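Local coordinates for P43 (Trichuris muris, PDB 6QIX), which is the major secreted protein of the whipworm, tethers to matrix and inhibits interleukin-13 function, at residues Gly118-Gln130 and Lys317-Pro329. Numbering follows the deposited sequence.
Sequences GCGYAFINEKLKQ and KRDGYAKMLMQLP
Phe123 lays its ring flat on Ala322 of helix 315-325, a CH-pi contact in which Ala322 CB stands 3.4 Å from the ring centroid, nearly on the normal. This contact packs the turns leading into helix 126-129, that helix and Gln130 against one side of helix 315-325 and the turn that follows in a disulfide-rich secreted protein. The ring reaches across because Phe123 CG sits between its own backbone N and carbonyl carbon (chi1 49°); Gly120 O lies over the opposite face. Asp319 OD1 meets the ring edge in plane, and Met326, bent at chi2, sets its sulfur at the edge as a Met-aromatic contact. Asp319 OD1 also takes Arg318 NE in a salt bridge, while Cys119 O, whose residue is disulfide-bonded to Cys164, lies over the guanidinium face. One water joins Cys119 O, Ala122 N and Asp319 OD1. Direct hydrogen bonds across the contact gather round Gln327 and Gln130. Gln327 NE2 gives one hydrogen to Lys323 O and the other to Glu126 OE1 at 3.0 Å, from above a carboxylate perpendicular to its amide, which fixes the amide's rotation. Extended Gln130 points NE2 at Met326 O (2.9 Å, 163°) and, less straight, at Gln327 OE1 (3.3 Å, 135°).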
loop_
_atom_site.group_PDB
_atom_site.type_symbol
_atom_site.label_atom_id
_atom_site.label_comp_id
_atom_site.label_asym_id
_atom_site.label_seq_id
_atom_site.Cartn_x
_atom_site.Cartn_y
_atom_site.Cartn_z
ATOM N N GLY A 118 10.414 6.777 6.999
ATOM C CA GLY A 118 10.194 7.892 7.912
ATOM C C GLY A 118 8.838 7.771 8.572
ATOM O O GLY A 118 8.449 6.692 9.026
ATOM N N CYS A 119 8.063 8.855 8.607
ATOM C CA CYS A 119 6.749 8.775 9.239
ATOM C C CYS A 119 5.763 8.259 8.192
ATOM O O CYS A 119 4.939 8.987 7.623
ATOM C CB CYS A 119 6.368 10.126 9.846
ATOM S SG CYS A 119 7.563 10.579 11.201
ATOM N N GLY A 120 5.851 6.960 7.942
ATOM C CA GLY A 120 5.155 6.365 6.816
ATOM C C GLY A 120 3.863 5.650 7.150
ATOM O O GLY A 120 3.348 4.904 6.315
ATOM N N TYR A 121 3.298 5.886 8.338
ATOM C CA TYR A 121 2.153 5.092 8.780
ATOM C C TYR A 121 0.918 5.252 7.903
ATOM O O TYR A 121 0.046 4.370 7.905
ATOM C CB TYR A 121 1.837 5.466 10.214
ATOM C CG TYR A 121 2.983 5.084 11.112
ATOM C CD1 TYR A 121 3.077 3.791 11.585
ATOM C CD2 TYR A 121 3.993 5.972 11.425
ATOM C CE1 TYR A 121 4.083 3.387 12.378
ATOM C CE2 TYR A 121 5.055 5.580 12.277
ATOM C CZ TYR A 121 5.087 4.284 12.744
ATOM O OH TYR A 121 6.102 3.839 13.539
ATOM N N ALA A 122 0.824 6.323 7.139
ATOM C CA ALA A 122 -0.347 6.496 6.280
ATOM C C ALA A 122 -0.339 5.632 5.035
ATOM O O ALA A 122 -1.413 5.424 4.440
ATOM C CB ALA A 122 -0.487 7.948 5.820
ATOM N N PHE A 123 0.810 5.135 4.601
ATOM C CA PHE A 123 0.830 4.412 3.325
ATOM C C PHE A 123 1.443 3.022 3.419
ATOM O O PHE A 123 1.469 2.304 2.397
ATOM C CB PHE A 123 1.547 5.244 2.241
ATOM C CG PHE A 123 2.877 5.792 2.668
ATOM C CD1 PHE A 123 4.026 5.033 2.512
ATOM C CD2 PHE A 123 2.969 7.060 3.226
ATOM C CE1 PHE A 123 5.230 5.501 2.920
ATOM C CE2 PHE A 123 4.186 7.554 3.638
ATOM C CZ PHE A 123 5.327 6.774 3.468
ATOM N N ILE A 124 1.912 2.596 4.605
ATOM C CA ILE A 124 2.432 1.222 4.703
ATOM C C ILE A 124 1.353 0.190 4.352
ATOM O O ILE A 124 1.669 -0.941 3.920
ATOM C CB ILE A 124 3.036 0.938 6.095
ATOM C CG1 ILE A 124 2.014 1.188 7.199
ATOM C CG2 ILE A 124 4.273 1.768 6.279
ATOM C CD1 ILE A 124 2.613 1.112 8.578
ATOM N N ASN A 125 0.082 0.538 4.517
ATOM C CA ASN A 125 -0.961 -0.452 4.268
ATOM C C ASN A 125 -1.037 -0.869 2.806
ATOM O O ASN A 125 -1.662 -1.893 2.515
ATOM C CB ASN A 125 -2.314 0.053 4.768
ATOM C CG ASN A 125 -2.854 1.261 4.003
ATOM O OD1 ASN A 125 -2.179 1.888 3.169
ATOM N ND2 ASN A 125 -4.098 1.618 4.327
ATOM N N GLU A 126 -0.396 -0.127 1.899
ATOM C CA GLU A 126 -0.423 -0.504 0.491
ATOM C C GLU A 126 0.162 -1.901 0.277
ATOM O O GLU A 126 -0.195 -2.588 -0.689
ATOM C CB GLU A 126 0.338 0.523 -0.355
ATOM C CG GLU A 126 -0.322 1.888 -0.476
ATOM C CD GLU A 126 -1.626 1.919 -1.304
ATOM O OE1 GLU A 126 -1.840 1.047 -2.186
ATOM O OE2 GLU A 126 -2.439 2.871 -1.053
ATOM N N LYS A 127 1.086 -2.319 1.145
ATOM C CA LYS A 127 1.676 -3.653 1.027
ATOM C C LYS A 127 0.611 -4.735 1.106
ATOM O O LYS A 127 0.670 -5.752 0.377
ATOM C CB LYS A 127 2.690 -3.835 2.150
ATOM C CG LYS A 127 3.388 -5.177 2.228
ATOM C CD LYS A 127 4.707 -5.058 3.018
ATOM C CE LYS A 127 5.430 -6.397 3.218
ATOM N NZ LYS A 127 6.903 -6.302 2.912
ATOM N N LEU A 128 -0.377 -4.528 1.992
ATOM C CA LEU A 128 -1.465 -5.485 2.161
ATOM C C LEU A 128 -2.551 -5.303 1.107
ATOM O O LEU A 128 -3.089 -6.292 0.611
ATOM C CB LEU A 128 -2.068 -5.369 3.553
ATOM C CG LEU A 128 -1.158 -5.804 4.690
ATOM C CD1 LEU A 128 -1.868 -5.717 6.018
ATOM C CD2 LEU A 128 -0.656 -7.199 4.477
ATOM N N LYS A 129 -2.877 -4.067 0.754
ATOM C CA LYS A 129 -3.828 -3.821 -0.327
ATOM C C LYS A 129 -3.363 -4.503 -1.609
ATOM O O LYS A 129 -4.176 -5.027 -2.383
ATOM C CB LYS A 129 -4.002 -2.305 -0.544
ATOM C CG LYS A 129 -4.606 -1.583 0.632
ATOM C CD LYS A 129 -4.436 -0.083 0.467
ATOM C CE LYS A 129 -5.531 0.512 -0.346
ATOM N NZ LYS A 129 -5.449 2.036 -0.351
ATOM N N GLN A 130 -2.054 -4.577 -1.818
ATOM C CA GLN A 130 -1.550 -5.145 -3.055
ATOM C C GLN A 130 -1.738 -6.650 -3.122
ATOM O O GLN A 130 -1.548 -7.236 -4.207
ATOM C CB GLN A 130 -0.085 -4.718 -3.223
ATOM C CG GLN A 130 0.007 -3.262 -3.687
ATOM C CD GLN A 130 1.402 -2.698 -3.659
ATOM O OE1 GLN A 130 2.353 -3.414 -3.422
ATOM N NE2 GLN A 130 1.526 -1.403 -3.835
ATOM N N LYS A 317 0.508 15.946 1.232
ATOM C CA LYS A 317 1.200 15.906 -0.040
ATOM C C LYS A 317 2.247 14.795 -0.049
ATOM O O LYS A 317 2.341 14.034 -1.025
ATOM C CB LYS A 317 1.813 17.266 -0.335
ATOM C CG LYS A 317 2.486 17.334 -1.703
ATOM C CD LYS A 317 3.145 18.666 -1.971
ATOM C CE LYS A 317 2.168 19.807 -1.902
ATOM N NZ LYS A 317 2.538 20.882 -2.866
ATOM N N ARG A 318 3.043 14.690 1.035
ATOM C CA ARG A 318 3.963 13.558 1.175
ATOM C C ARG A 318 3.230 12.225 1.014
ATOM O O ARG A 318 3.689 11.323 0.298
ATOM C CB ARG A 318 4.639 13.642 2.541
ATOM C CG ARG A 318 5.749 12.621 2.812
ATOM C CD ARG A 318 5.226 11.276 3.444
ATOM N NE ARG A 318 4.326 11.532 4.564
ATOM C CZ ARG A 318 4.704 11.924 5.773
ATOM N NH1 ARG A 318 5.982 12.099 6.049
ATOM N NH2 ARG A 318 3.794 12.202 6.697
ATOM N N ASP A 319 2.097 12.070 1.703
ATOM C CA ASP A 319 1.349 10.816 1.655
ATOM C C ASP A 319 0.847 10.532 0.242
ATOM O O ASP A 319 0.893 9.381 -0.247
ATOM C CB ASP A 319 0.174 10.884 2.637
ATOM C CG ASP A 319 0.620 10.836 4.109
ATOM O OD1 ASP A 319 1.796 10.425 4.325
ATOM O OD2 ASP A 319 -0.205 11.166 5.024
ATOM N N GLY A 320 0.381 11.566 -0.439
ATOM C CA GLY A 320 -0.134 11.347 -1.781
ATOM C C GLY A 320 0.929 10.841 -2.729
ATOM O O GLY A 320 0.683 9.923 -3.491
ATOM N N TYR A 321 2.131 11.449 -2.705
ATOM C CA TYR A 321 3.226 10.942 -3.510
ATOM C C TYR A 321 3.620 9.545 -3.059
ATOM O O TYR A 321 3.887 8.655 -3.890
ATOM C CB TYR A 321 4.434 11.871 -3.423
ATOM C CG TYR A 321 4.402 13.073 -4.330
ATOM C CD1 TYR A 321 4.394 12.945 -5.716
ATOM C CD2 TYR A 321 4.390 14.359 -3.796
ATOM C CE1 TYR A 321 4.368 14.052 -6.538
ATOM C CE2 TYR A 321 4.354 15.483 -4.615
ATOM C CZ TYR A 321 4.359 15.322 -5.977
ATOM O OH TYR A 321 4.335 16.441 -6.794
ATOM N N ALA A 322 3.675 9.323 -1.744
ATOM C CA ALA A 322 4.187 8.048 -1.259
ATOM C C ALA A 322 3.254 6.909 -1.679
ATOM O O ALA A 322 3.710 5.806 -1.950
ATOM C CB ALA A 322 4.353 8.085 0.257
ATOM N N LYS A 323 1.931 7.136 -1.660
ATOM C CA LYS A 323 1.011 6.079 -2.075
ATOM C C LYS A 323 1.251 5.666 -3.518
ATOM O O LYS A 323 1.124 4.472 -3.850
ATOM C CB LYS A 323 -0.446 6.523 -1.853
ATOM C CG LYS A 323 -0.823 6.574 -0.370
ATOM C CD LYS A 323 -2.206 7.171 -0.159
ATOM C CE LYS A 323 -2.469 7.502 1.219
ATOM N NZ LYS A 323 -3.880 8.074 1.332
ATOM N N MET A 324 1.600 6.617 -4.386
ATOM C CA MET A 324 1.953 6.281 -5.763
ATOM C C MET A 324 3.278 5.509 -5.809
ATOM O O MET A 324 3.391 4.481 -6.495
ATOM C CB MET A 324 2.029 7.565 -6.614
ATOM C CG MET A 324 0.727 8.377 -6.698
ATOM S SD MET A 324 0.889 9.942 -7.631
ATOM C CE MET A 324 0.983 9.353 -9.325
ATOM N N LEU A 325 4.279 5.982 -5.063
ATOM C CA LEU A 325 5.595 5.323 -5.051
ATOM C C LEU A 325 5.479 3.884 -4.556
ATOM O O LEU A 325 6.213 2.996 -5.031
ATOM C CB LEU A 325 6.563 6.162 -4.208
ATOM C CG LEU A 325 8.052 6.062 -4.449
ATOM C CD1 LEU A 325 8.400 6.442 -5.874
ATOM C CD2 LEU A 325 8.810 6.960 -3.470
ATOM N N MET A 326 4.566 3.622 -3.611
ATOM C CA MET A 326 4.349 2.245 -3.173
ATOM C C MET A 326 3.917 1.310 -4.303
ATOM O O MET A 326 3.935 0.098 -4.095
ATOM C CB MET A 326 3.307 2.155 -2.032
ATOM C CG MET A 326 3.859 2.712 -0.734
ATOM S SD MET A 326 5.019 1.819 0.131
ATOM C CE MET A 326 4.149 0.309 0.494
ATOM N N GLN A 327 3.448 1.848 -5.426
ATOM C CA GLN A 327 2.964 1.011 -6.522
ATOM C C GLN A 327 4.088 0.532 -7.415
ATOM O O GLN A 327 3.854 -0.308 -8.288
ATOM C CB GLN A 327 1.944 1.757 -7.384
ATOM C CG GLN A 327 0.838 2.395 -6.624
ATOM C CD GLN A 327 0.148 1.478 -5.688
ATOM O OE1 GLN A 327 -0.173 0.332 -6.021
ATOM N NE2 GLN A 327 -0.146 1.995 -4.489
ATOM N N LEU A 328 5.312 1.024 -7.222
ATOM C CA LEU A 328 6.414 0.518 -8.034
ATOM C C LEU A 328 6.621 -0.978 -7.775
ATOM O O LEU A 328 6.387 -1.467 -6.668
ATOM C CB LEU A 328 7.699 1.268 -7.740
ATOM C CG LEU A 328 7.704 2.667 -8.372
ATOM C CD1 LEU A 328 8.941 3.414 -7.885
ATOM C CD2 LEU A 328 7.708 2.624 -9.918
ATOM N N PRO A 329 7.116 -1.706 -8.755
ATOM C CA PRO A 329 7.412 -3.127 -8.541
ATOM C C PRO A 329 8.450 -3.334 -7.449
ATOM O O PRO A 329 9.470 -2.664 -7.420
ATOM C CB PRO A 329 7.951 -3.579 -9.909
ATOM C CG PRO A 329 7.442 -2.538 -10.910
ATOM C CD PRO A 329 7.406 -1.253 -10.131
HETATM O O HOH W 1 2.338 8.779 6.794
HETATM O O HOH W 2 4.340 -3.000 -5.419
HETATM O O HOH W 3 4.116 -1.882 -1.881
#